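Local coordinates for protein LEOA (Escherichia coli, PDB 4AUR) that is a bacterial dynamin-like GTPase of enterotoxigenic strains that probably uses GTP to remodel membranes, at residues E320-A325 against S519-M524; E330-M335 against E509-I514; K337-Q342 against D356-Y361; K369-I374 against K455-T460. All blocks are in the same frame, centred on the assembly; numbering follows the deposited sequence.

Contact 1 (E320-A325 against S519-M524); sequences EVKRLA and SSDEKM
Asp521 OD2 faces the end of Lys322, but NZ stands 4.0 Å from that oxygen. The opposite charges probably attract, but the distance is beyond a salt bridge. The nearer touch comes from the last methylene: Lys322 CE lies 3.3 Å from Asp521 OD2. The lysine runs extended beyond CG and meets the carboxylate arm at about a right angle. Both residues are exposed, so water probably weakens the attraction. Asp521 also directly follows Ser520, the N-cap of helix 521-528, where a negative charge would tend to favour the helix start.

Beside this pair the contact is apolar. Met524 is modelled as selenomethionine. Its CG is anti to the backbone N (chi1 -167°), and bends at the next two torsions carry SE and CE over to the other helix. Val321 CG1 lies 3.5 Å from Met524 SE and is about equally near CE. Ala325 CB, one turn further along helix 275-343, lies 4.0 Å from Met524 SE. The selenium thus spans two small side chains on the same helix face. Helix 275-343 meets helix 521-528 here, while its Leu324 touches Phe381 and Gln384 of helix 368-408, and Ala325 also reaches Phe381.

Contact 2 (E330-M335 against E509-I514); sequences EELNLM and EPFEDI
Met335, modelled as selenomethionine, brings its selenium to the edge of the Phe511 ring. SE is 5.4 Å from the ring centroid and 83° off the ring normal, a Met-aromatic contact made in from the side. CB is nearer than the end: Met335 CB lies 4.2 Å from Phe511 CE1. Leu332 approaches the ring at its CD1-CE1 rim. Its CB is 4.2 Å from Phe511 CD1, and its carbonyl O also approaches the ring obliquely. That O takes a weak hydrogen bond from Tyr515 OH.

Leu332 and Ile514 reach toward each other tip to tip, with Leu332 CD1 3.7 Å from Ile514 CD1. The CG1 branch of Ile514 is anti to its backbone N (chi1 -171°), which, with an extended chi2, carries CD1 to Leu332. Helix 489-518 is kinked here: the N of Pro510, which carries no hydrogen, and the N of Phe511 make no bond to the preceding turn. The two short helix segments approach to 10.9 Å between axes and run at 158°. Near-antiparallel packing of long helices through apolar side chains fits a helical bundle, consistent with the dynamin-like helical domain.

Contact 3 (K337-Q342 against D356-Y361); sequences KQLMSQ and DDELGY
Gln342 and Glu358 supply the polar link between these segments. Gln342 NE2 donates to Glu358 OE2 over 3.0 Å, with an angle of 149° at the hydrogen. The carboxylate oxygen lies in the amide plane of Gln342. The amide nitrogen, however, meets OE2 from above the carboxylate plane, 54° out of it. The amide and carboxylate planes are 59° apart, and the side chains cross at about a right angle.

The same NE2 has a second acceptor within its own helix. Gln342 NE2 lies 2.7 Å from Gln338 OE1, one turn earlier, and approaches in the carbonyl plane on a lone pair. The two bonds probably set the rotation of the amide, although Gln342 OE1 also lies 3.1 Å from Glu358 OE2, an acceptor beside an acceptor.

This is the C-terminal end of helix 275-343. The chain turns just beyond Gln342 and comes back as the short helix 351-359, so the contact closes a local reversal within the dynamin-like helical domain. The returning helix has a wider pi-type turn at 356-359, and Gly360 leaves it with positive phi.

The apolar part is carried by Leu339. Its CD2 rests 3.7 Å from Glu358 CB, against the root of the glutamate. Glu358 bends at chi2, which turns its carboxylate toward the leucine, so that Leu339 CD2 is also 3.8 Å from Glu358 OE1. Leu339 also touches Leu370 of helix 368-408. Phe354 on the returning helix packs against Gln342.

Contact 4 (K369-I374 against K455-T460); sequences KLHLRI and KPWEAT
A face-to-face aromatic stack joins His371, on helix 368-408, to Trp457, in the irregular chain between helix 430-447 and helix 464-467. The imidazole lies over the five-membered ring of the indole. Their centroids are 3.7 Å apart and the planes differ by 20°. This is a surface contact of the dynamin-like helical domain, with a helix side on one hand and an irregular connection on the other.

CH-pi contacts add to the stack in both directions. His371 CB sits over the indole five-membered ring, 4.1 Å from its centroid, and Trp457 CB sits over the imidazole at the same distance from that centroid. This reciprocity follows because the two side chains slide past each other in opposite directions. In each, CG is anti to the backbone N (chi1 161° for His371), which sends the ring out toward its partner.

The indole is covered on its other face too, by the backbone N of Ala459 near the rim. A backbone hydrogen bond between Thr460 and Val366 ties the connection to the chain just before helix 368-408. His371 ND1 comes near Trp457 NE1, but the angle is too poor for a hydrogen bond; the atom of Trp457 closest to His371 ND1 is CD1, at 3.3 Å.

Overall arrangement
Helix 275-343 comes first along the chain and supplies one side of contacts 1, 2 and 3 in turn, moving away from the chain's centre. Contact 3 closes first, a short loop onto helix 351-359. Contact 4 follows in series, joining helix 368-408 to the later connection 455-460. Contact 2 encloses both when helix 489-518 returns, and contact 1 encloses all three with helix 521-528. None cross. Contacts 2 and 4 touch through Pro510 and Phe511 on Ile374. Contacts 3 and 4 meet where Leu359 O probably accepts from Lys369 N. Together they bind five helices and a connecting segment into one end of the elongated helical domain.

Contact 1 (E320-A325 against S519-M524)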
# COMPACT_ATOMS: atom_id res chain seq x y z
N GLU A 320 -2.02 -18.89 -33.75
CA GLU A 320 -0.84 -18.93 -34.56
C GLU A 320 -0.55 -20.33 -35.10
O GLU A 320 -0.29 -20.51 -36.28
CB GLU A 320 0.36 -18.41 -33.78
CG GLU A 320 1.45 -17.97 -34.72
CD GLU A 320 2.64 -17.38 -34.01
OE1 GLU A 320 2.47 -16.92 -32.85
OE2 GLU A 320 3.73 -17.39 -34.64
N VAL A 321 -0.60 -21.33 -34.24
CA VAL A 321 -0.40 -22.69 -34.66
C VAL A 321 -1.42 -23.08 -35.72
O VAL A 321 -1.05 -23.72 -36.70
CB VAL A 321 -0.49 -23.63 -33.47
CG1 VAL A 321 -0.68 -25.09 -33.89
CG2 VAL A 321 0.77 -23.44 -32.63
N LYS A 322 -2.67 -22.71 -35.54
CA LYS A 322 -3.65 -23.00 -36.56
C LYS A 322 -3.22 -22.41 -37.90
O LYS A 322 -3.37 -23.05 -38.93
CB LYS A 322 -5.01 -22.46 -36.15
CG LYS A 322 -5.75 -23.38 -35.18
CD LYS A 322 -6.73 -22.62 -34.31
CE LYS A 322 -7.77 -23.58 -33.75
NZ LYS A 322 -8.39 -23.12 -32.47
N ARG A 323 -2.66 -21.21 -37.88
CA ARG A 323 -2.25 -20.55 -39.10
C ARG A 323 -1.09 -21.28 -39.77
O ARG A 323 -1.05 -21.40 -40.99
CB ARG A 323 -1.88 -19.09 -38.85
CG ARG A 323 -2.36 -18.18 -39.99
CD ARG A 323 -1.78 -16.77 -39.97
NE ARG A 323 -1.74 -16.18 -38.63
CZ ARG A 323 -0.64 -16.06 -37.88
NH1 ARG A 323 0.55 -16.48 -38.34
NH2 ARG A 323 -0.72 -15.51 -36.66
N LEU A 324 -0.17 -21.79 -38.96
CA LEU A 324 0.93 -22.60 -39.48
C LEU A 324 0.46 -23.95 -40.02
O LEU A 324 0.97 -24.43 -41.00
CB LEU A 324 1.96 -22.84 -38.40
CG LEU A 324 2.61 -21.59 -37.87
CD1 LEU A 324 3.46 -21.90 -36.66
CD2 LEU A 324 3.43 -20.90 -38.95
N ALA A 325 -0.49 -24.58 -39.34
CA ALA A 325 -1.01 -25.85 -39.78
C ALA A 325 -1.60 -25.74 -41.17
O ALA A 325 -1.45 -26.64 -41.98
CB ALA A 325 -2.05 -26.38 -38.83
N SER A 519 -6.50 -32.12 -40.16
CA SER A 519 -7.90 -31.77 -40.40
C SER A 519 -8.66 -31.57 -39.08
O SER A 519 -9.79 -31.10 -39.10
CB SER A 519 -8.60 -32.82 -41.28
OG SER A 519 -8.83 -34.02 -40.55
N SER A 520 -8.06 -31.93 -37.94
CA SER A 520 -8.73 -31.82 -36.65
C SER A 520 -7.83 -31.15 -35.63
O SER A 520 -6.72 -31.60 -35.43
CB SER A 520 -9.12 -33.22 -36.17
OG SER A 520 -9.21 -33.29 -34.75
N ASP A 521 -8.31 -30.11 -34.95
CA ASP A 521 -7.46 -29.36 -34.01
C ASP A 521 -7.08 -30.18 -32.78
O ASP A 521 -6.00 -30.05 -32.25
CB ASP A 521 -8.12 -28.06 -33.59
CG ASP A 521 -8.38 -27.10 -34.78
OD1 ASP A 521 -7.59 -27.14 -35.76
OD2 ASP A 521 -9.36 -26.31 -34.72
N GLU A 522 -7.98 -31.02 -32.30
CA GLU A 522 -7.66 -31.97 -31.25
C GLU A 522 -6.36 -32.74 -31.57
O GLU A 522 -5.46 -32.83 -30.74
CB GLU A 522 -8.80 -32.98 -31.13
CG GLU A 522 -8.71 -33.98 -29.98
CD GLU A 522 -9.70 -33.70 -28.84
OE1 GLU A 522 -10.44 -32.67 -28.86
OE2 GLU A 522 -9.74 -34.52 -27.91
N LYS A 523 -6.30 -33.30 -32.77
CA LYS A 523 -5.19 -34.18 -33.15
C LYS A 523 -4.02 -33.32 -33.47
O LYS A 523 -2.90 -33.58 -33.06
CB LYS A 523 -5.55 -35.00 -34.38
CG LYS A 523 -6.73 -35.94 -34.20
CD LYS A 523 -7.19 -36.53 -35.53
CE LYS A 523 -8.39 -37.45 -35.33
NZ LYS A 523 -8.07 -38.52 -34.35
N MSE A 524 -4.30 -32.26 -34.19
CA MSE A 524 -3.25 -31.39 -34.65
C MSE A 524 -2.52 -30.95 -33.43
O MSE A 524 -1.34 -31.23 -33.25
CB MSE A 524 -3.83 -30.25 -35.48
CG MSE A 524 -2.69 -29.55 -36.20
SE MSE A 524 -2.16 -27.95 -35.17
CE MSE A 524 -0.69 -28.62 -34.11

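Contact 2 (E330-M335 against E509-I514)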
# COMPACT_ATOMS: atom_id res chain seq x y z
N GLU A 330 -1.34 -26.11 -47.07
CA GLU A 330 -1.30 -25.53 -48.37
C GLU A 330 -0.06 -26.06 -49.10
O GLU A 330 -0.12 -26.39 -50.28
CB GLU A 330 -1.24 -23.99 -48.30
CG GLU A 330 -2.58 -23.32 -48.02
CD GLU A 330 -2.48 -21.83 -47.75
OE1 GLU A 330 -1.73 -21.12 -48.44
OE2 GLU A 330 -3.16 -21.35 -46.84
N GLU A 331 1.05 -26.13 -48.38
CA GLU A 331 2.33 -26.50 -49.01
C GLU A 331 2.32 -27.96 -49.43
O GLU A 331 2.80 -28.27 -50.50
CB GLU A 331 3.50 -26.20 -48.07
CG GLU A 331 4.80 -26.92 -48.37
CD GLU A 331 5.94 -26.46 -47.47
OE1 GLU A 331 6.01 -25.24 -47.19
OE2 GLU A 331 6.77 -27.29 -47.05
N LEU A 332 1.79 -28.82 -48.58
CA LEU A 332 1.70 -30.25 -48.88
C LEU A 332 0.72 -30.55 -50.01
O LEU A 332 0.90 -31.52 -50.72
CB LEU A 332 1.28 -31.04 -47.65
CG LEU A 332 2.22 -31.11 -46.46
CD1 LEU A 332 1.56 -31.80 -45.29
CD2 LEU A 332 3.49 -31.83 -46.82
N ASN A 333 -0.32 -29.74 -50.15
CA ASN A 333 -1.32 -29.93 -51.17
C ASN A 333 -0.77 -29.56 -52.56
O ASN A 333 -1.02 -30.25 -53.54
CB ASN A 333 -2.58 -29.14 -50.85
CG ASN A 333 -3.85 -29.80 -51.37
OD1 ASN A 333 -4.13 -30.99 -51.12
ND2 ASN A 333 -4.65 -29.03 -52.10
N LEU A 334 0.01 -28.49 -52.66
CA LEU A 334 0.72 -28.19 -53.89
C LEU A 334 1.67 -29.32 -54.28
O LEU A 334 1.73 -29.74 -55.43
CB LEU A 334 1.51 -26.90 -53.77
CG LEU A 334 0.68 -25.66 -54.01
CD1 LEU A 334 1.39 -24.43 -53.44
CD2 LEU A 334 0.39 -25.48 -55.50
N MSE A 335 2.42 -29.81 -53.32
CA MSE A 335 3.42 -30.80 -53.59
C MSE A 335 2.78 -31.97 -54.24
O MSE A 335 3.29 -32.47 -55.21
CB MSE A 335 4.07 -31.20 -52.30
CG MSE A 335 5.48 -31.69 -52.56
SE MSE A 335 6.13 -32.30 -50.82
CE MSE A 335 6.45 -30.50 -50.06
N GLU A 509 -0.44 -41.90 -50.60
CA GLU A 509 -0.49 -42.47 -49.26
C GLU A 509 0.08 -41.54 -48.19
O GLU A 509 -0.62 -41.20 -47.25
CB GLU A 509 0.18 -43.85 -49.23
CG GLU A 509 0.49 -44.41 -47.84
CD GLU A 509 0.90 -45.89 -47.88
OE1 GLU A 509 1.57 -46.34 -48.85
OE2 GLU A 509 0.54 -46.62 -46.91
N PRO A 510 1.35 -41.13 -48.33
CA PRO A 510 1.95 -40.38 -47.24
C PRO A 510 1.26 -39.06 -46.88
O PRO A 510 1.33 -38.61 -45.73
CB PRO A 510 3.37 -40.13 -47.72
CG PRO A 510 3.40 -40.51 -49.16
CD PRO A 510 2.35 -41.55 -49.31
N PHE A 511 0.59 -38.44 -47.85
CA PHE A 511 -0.15 -37.23 -47.58
C PHE A 511 -1.45 -37.57 -46.85
O PHE A 511 -1.77 -36.96 -45.85
CB PHE A 511 -0.46 -36.47 -48.86
CG PHE A 511 0.76 -36.03 -49.64
CD1 PHE A 511 1.40 -34.86 -49.34
CD2 PHE A 511 1.23 -36.78 -50.69
CE1 PHE A 511 2.50 -34.44 -50.06
CE2 PHE A 511 2.32 -36.36 -51.43
CZ PHE A 511 2.96 -35.20 -51.10
N GLU A 512 -2.20 -38.55 -47.34
CA GLU A 512 -3.49 -38.88 -46.75
C GLU A 512 -3.39 -38.91 -45.23
O GLU A 512 -4.21 -38.34 -44.53
CB GLU A 512 -4.02 -40.22 -47.27
CG GLU A 512 -4.94 -40.11 -48.49
CD GLU A 512 -4.89 -41.34 -49.39
OE1 GLU A 512 -4.50 -42.43 -48.91
OE2 GLU A 512 -5.26 -41.23 -50.60
N ASP A 513 -2.35 -39.57 -44.74
CA ASP A 513 -2.20 -39.79 -43.32
C ASP A 513 -2.14 -38.45 -42.59
O ASP A 513 -2.96 -38.15 -41.72
CB ASP A 513 -0.94 -40.62 -43.06
CG ASP A 513 -0.93 -41.95 -43.84
OD1 ASP A 513 -1.93 -42.26 -44.54
OD2 ASP A 513 0.09 -42.68 -43.76
N ILE A 514 -1.19 -37.63 -43.00
CA ILE A 514 -0.96 -36.35 -42.36
C ILE A 514 -2.08 -35.34 -42.58
O ILE A 514 -2.23 -34.43 -41.79
CB ILE A 514 0.35 -35.75 -42.85
CG1 ILE A 514 0.69 -34.53 -42.04
CG2 ILE A 514 0.24 -35.30 -44.29
CD1 ILE A 514 2.08 -34.05 -42.38

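Contact 3 (K337-Q342 against D356-Y361)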
# COMPACT_ATOMS: atom_id res chain seq x y z
N LYS A 337 -0.34 -32.04 -55.73
CA LYS A 337 -0.95 -31.68 -57.01
C LYS A 337 0.13 -31.67 -58.11
O LYS A 337 -0.11 -32.12 -59.25
CB LYS A 337 -1.66 -30.32 -56.93
CG LYS A 337 -1.92 -29.66 -58.29
CD LYS A 337 -2.38 -28.19 -58.19
CE LYS A 337 -2.16 -27.43 -59.51
NZ LYS A 337 -2.76 -26.06 -59.52
N GLN A 338 1.31 -31.16 -57.74
CA GLN A 338 2.42 -31.00 -58.65
C GLN A 338 2.88 -32.36 -59.15
O GLN A 338 2.90 -32.60 -60.36
CB GLN A 338 3.56 -30.23 -57.98
CG GLN A 338 4.92 -30.31 -58.68
CD GLN A 338 4.89 -29.81 -60.13
OE1 GLN A 338 5.36 -30.50 -61.04
NE2 GLN A 338 4.35 -28.60 -60.34
N LEU A 339 3.25 -33.25 -58.23
CA LEU A 339 3.60 -34.64 -58.56
C LEU A 339 2.53 -35.35 -59.39
O LEU A 339 2.85 -36.11 -60.32
CB LEU A 339 3.87 -35.44 -57.29
CG LEU A 339 5.19 -35.22 -56.54
CD1 LEU A 339 5.16 -35.94 -55.21
CD2 LEU A 339 6.39 -35.69 -57.32
N MSE A 340 1.26 -35.11 -59.09
CA MSE A 340 0.22 -35.80 -59.85
C MSE A 340 0.16 -35.27 -61.28
O MSE A 340 -0.03 -36.03 -62.21
CB MSE A 340 -1.15 -35.78 -59.12
CG MSE A 340 -1.28 -36.64 -57.86
SE MSE A 340 -0.85 -38.54 -58.19
CE MSE A 340 -2.64 -39.13 -58.80
N SER A 341 0.32 -33.98 -61.50
CA SER A 341 0.25 -33.45 -62.86
C SER A 341 1.49 -33.80 -63.69
O SER A 341 1.48 -33.72 -64.92
CB SER A 341 0.07 -31.94 -62.82
OG SER A 341 1.28 -31.35 -62.41
N GLN A 342 2.57 -34.16 -63.01
CA GLN A 342 3.74 -34.64 -63.68
C GLN A 342 3.52 -36.05 -64.13
O GLN A 342 4.08 -36.49 -65.13
CB GLN A 342 4.94 -34.62 -62.76
CG GLN A 342 5.62 -33.28 -62.66
CD GLN A 342 6.93 -33.41 -61.93
OE1 GLN A 342 7.76 -34.25 -62.27
NE2 GLN A 342 7.11 -32.59 -60.91
N ASP A 356 13.05 -41.92 -60.18
CA ASP A 356 14.38 -41.58 -59.67
C ASP A 356 14.44 -40.16 -59.10
O ASP A 356 15.11 -39.89 -58.08
CB ASP A 356 15.42 -41.63 -60.79
CG ASP A 356 16.20 -42.92 -60.83
OD1 ASP A 356 16.35 -43.62 -59.82
OD2 ASP A 356 16.72 -43.21 -61.93
N ASP A 357 13.76 -39.26 -59.79
CA ASP A 357 14.02 -37.85 -59.61
C ASP A 357 12.98 -37.23 -58.72
O ASP A 357 13.27 -36.21 -58.10
CB ASP A 357 14.08 -37.16 -60.98
CG ASP A 357 15.35 -37.55 -61.79
OD1 ASP A 357 16.38 -37.89 -61.16
OD2 ASP A 357 15.32 -37.54 -63.03
N GLU A 358 11.82 -37.85 -58.61
CA GLU A 358 10.75 -37.31 -57.81
C GLU A 358 10.33 -38.11 -56.58
O GLU A 358 9.92 -37.51 -55.59
CB GLU A 358 9.57 -37.09 -58.70
CG GLU A 358 9.84 -36.02 -59.75
CD GLU A 358 9.84 -34.63 -59.16
OE1 GLU A 358 9.96 -34.52 -57.94
OE2 GLU A 358 9.70 -33.65 -59.90
N LEU A 359 10.48 -39.44 -56.63
CA LEU A 359 10.04 -40.36 -55.60
C LEU A 359 11.16 -41.07 -54.87
O LEU A 359 11.11 -41.25 -53.66
CB LEU A 359 9.21 -41.45 -56.26
CG LEU A 359 7.81 -41.06 -56.74
CD1 LEU A 359 7.25 -41.98 -57.80
CD2 LEU A 359 6.88 -41.08 -55.55
N GLY A 360 12.14 -41.55 -55.62
CA GLY A 360 13.29 -42.25 -55.06
C GLY A 360 13.13 -43.71 -55.39
O GLY A 360 12.05 -44.22 -55.25
N TYR A 361 14.18 -44.39 -55.85
CA TYR A 361 14.05 -45.78 -56.27
C TYR A 361 15.27 -46.59 -55.88
O TYR A 361 16.34 -46.35 -56.39
CB TYR A 361 13.77 -45.84 -57.78
CG TYR A 361 13.67 -47.23 -58.38
CD1 TYR A 361 13.01 -48.27 -57.72
CD2 TYR A 361 14.19 -47.48 -59.63
CE1 TYR A 361 12.92 -49.54 -58.27
CE2 TYR A 361 14.10 -48.73 -60.19
CZ TYR A 361 13.47 -49.76 -59.51
OH TYR A 361 13.42 -51.00 -60.12

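Contact 4 (K369-I374 against K455-T460)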
# COMPACT_ATOMS: atom_id res chain seq x y z
N LYS A 369 12.68 -40.48 -51.52
CA LYS A 369 12.97 -39.08 -51.84
C LYS A 369 11.77 -38.20 -51.53
O LYS A 369 11.93 -37.04 -51.15
CB LYS A 369 13.34 -38.92 -53.31
CG LYS A 369 14.02 -37.60 -53.63
CD LYS A 369 14.53 -37.56 -55.06
CE LYS A 369 15.48 -36.38 -55.29
NZ LYS A 369 16.16 -36.50 -56.62
N LEU A 370 10.59 -38.74 -51.72
CA LEU A 370 9.37 -38.06 -51.40
C LEU A 370 9.25 -37.95 -49.91
O LEU A 370 8.93 -36.90 -49.37
CB LEU A 370 8.20 -38.86 -51.91
CG LEU A 370 6.87 -38.18 -51.71
CD1 LEU A 370 6.89 -36.83 -52.39
CD2 LEU A 370 5.78 -39.05 -52.28
N HIS A 371 9.50 -39.05 -49.23
CA HIS A 371 9.41 -39.10 -47.80
C HIS A 371 10.25 -37.98 -47.14
O HIS A 371 9.77 -37.19 -46.35
CB HIS A 371 9.84 -40.48 -47.33
CG HIS A 371 10.22 -40.54 -45.90
ND1 HIS A 371 9.28 -40.55 -44.89
CD2 HIS A 371 11.42 -40.62 -45.31
CE1 HIS A 371 9.90 -40.63 -43.72
NE2 HIS A 371 11.21 -40.66 -43.95
N LEU A 372 11.51 -37.90 -47.52
CA LEU A 372 12.37 -36.88 -46.98
C LEU A 372 11.84 -35.51 -47.25
O LEU A 372 12.12 -34.63 -46.47
CB LEU A 372 13.75 -36.93 -47.61
CG LEU A 372 14.57 -38.15 -47.33
CD1 LEU A 372 15.96 -37.87 -47.86
CD2 LEU A 372 14.57 -38.46 -45.84
N ARG A 373 11.16 -35.29 -48.37
CA ARG A 373 10.72 -33.93 -48.62
C ARG A 373 9.43 -33.60 -47.88
O ARG A 373 9.29 -32.53 -47.34
CB ARG A 373 10.73 -33.52 -50.09
CG ARG A 373 9.84 -34.26 -51.03
CD ARG A 373 10.16 -33.85 -52.47
NE ARG A 373 9.88 -32.43 -52.67
CZ ARG A 373 9.05 -31.93 -53.59
NH1 ARG A 373 8.39 -32.70 -54.45
NH2 ARG A 373 8.90 -30.61 -53.65
N ILE A 374 8.51 -34.53 -47.79
CA ILE A 374 7.41 -34.38 -46.86
C ILE A 374 7.92 -34.18 -45.43
O ILE A 374 7.45 -33.32 -44.69
CB ILE A 374 6.51 -35.61 -46.90
CG1 ILE A 374 5.80 -35.68 -48.25
CG2 ILE A 374 5.52 -35.62 -45.73
CD1 ILE A 374 4.86 -36.87 -48.39
N LYS A 455 10.38 -42.05 -35.75
CA LYS A 455 9.29 -42.72 -36.46
C LYS A 455 9.83 -43.49 -37.69
O LYS A 455 10.13 -42.89 -38.72
CB LYS A 455 8.23 -41.69 -36.88
CG LYS A 455 6.95 -42.30 -37.45
CD LYS A 455 5.83 -41.29 -37.53
CE LYS A 455 4.63 -41.83 -38.30
NZ LYS A 455 3.52 -40.84 -38.40
N PRO A 456 9.93 -44.83 -37.59
CA PRO A 456 10.62 -45.53 -38.67
C PRO A 456 9.79 -45.57 -39.94
O PRO A 456 8.54 -45.52 -39.90
CB PRO A 456 10.82 -46.95 -38.11
CG PRO A 456 9.68 -47.14 -37.17
CD PRO A 456 9.26 -45.77 -36.67
N TRP A 457 10.50 -45.67 -41.06
CA TRP A 457 9.88 -45.65 -42.36
C TRP A 457 10.38 -46.83 -43.19
O TRP A 457 11.58 -47.09 -43.29
CB TRP A 457 10.21 -44.33 -43.03
CG TRP A 457 9.54 -44.14 -44.31
CD1 TRP A 457 8.28 -43.66 -44.52
CD2 TRP A 457 10.10 -44.42 -45.60
NE1 TRP A 457 8.02 -43.63 -45.88
CE2 TRP A 457 9.11 -44.10 -46.56
CE3 TRP A 457 11.33 -44.93 -46.03
CZ2 TRP A 457 9.32 -44.26 -47.92
CZ3 TRP A 457 11.54 -45.10 -47.39
CH2 TRP A 457 10.53 -44.76 -48.32
N GLU A 458 9.43 -47.56 -43.77
CA GLU A 458 9.74 -48.61 -44.72
C GLU A 458 9.34 -48.07 -46.08
O GLU A 458 8.32 -47.41 -46.18
CB GLU A 458 8.95 -49.89 -44.39
CG GLU A 458 9.11 -50.41 -42.95
CD GLU A 458 10.28 -51.39 -42.75
OE1 GLU A 458 10.85 -51.90 -43.75
OE2 GLU A 458 10.62 -51.66 -41.57
N ALA A 459 10.16 -48.32 -47.10
CA ALA A 459 9.77 -48.07 -48.48
C ALA A 459 8.77 -49.09 -49.03
O ALA A 459 8.61 -50.18 -48.50
CB ALA A 459 11.00 -48.07 -49.37
N THR A 460 8.13 -48.73 -50.13
CA THR A 460 7.15 -49.59 -50.79
C THR A 460 7.77 -50.36 -51.94
O THR A 460 8.26 -49.76 -52.89
CB THR A 460 6.00 -48.73 -51.33
OG1 THR A 460 5.42 -48.01 -50.24
CG2 THR A 460 4.94 -49.59 -52.03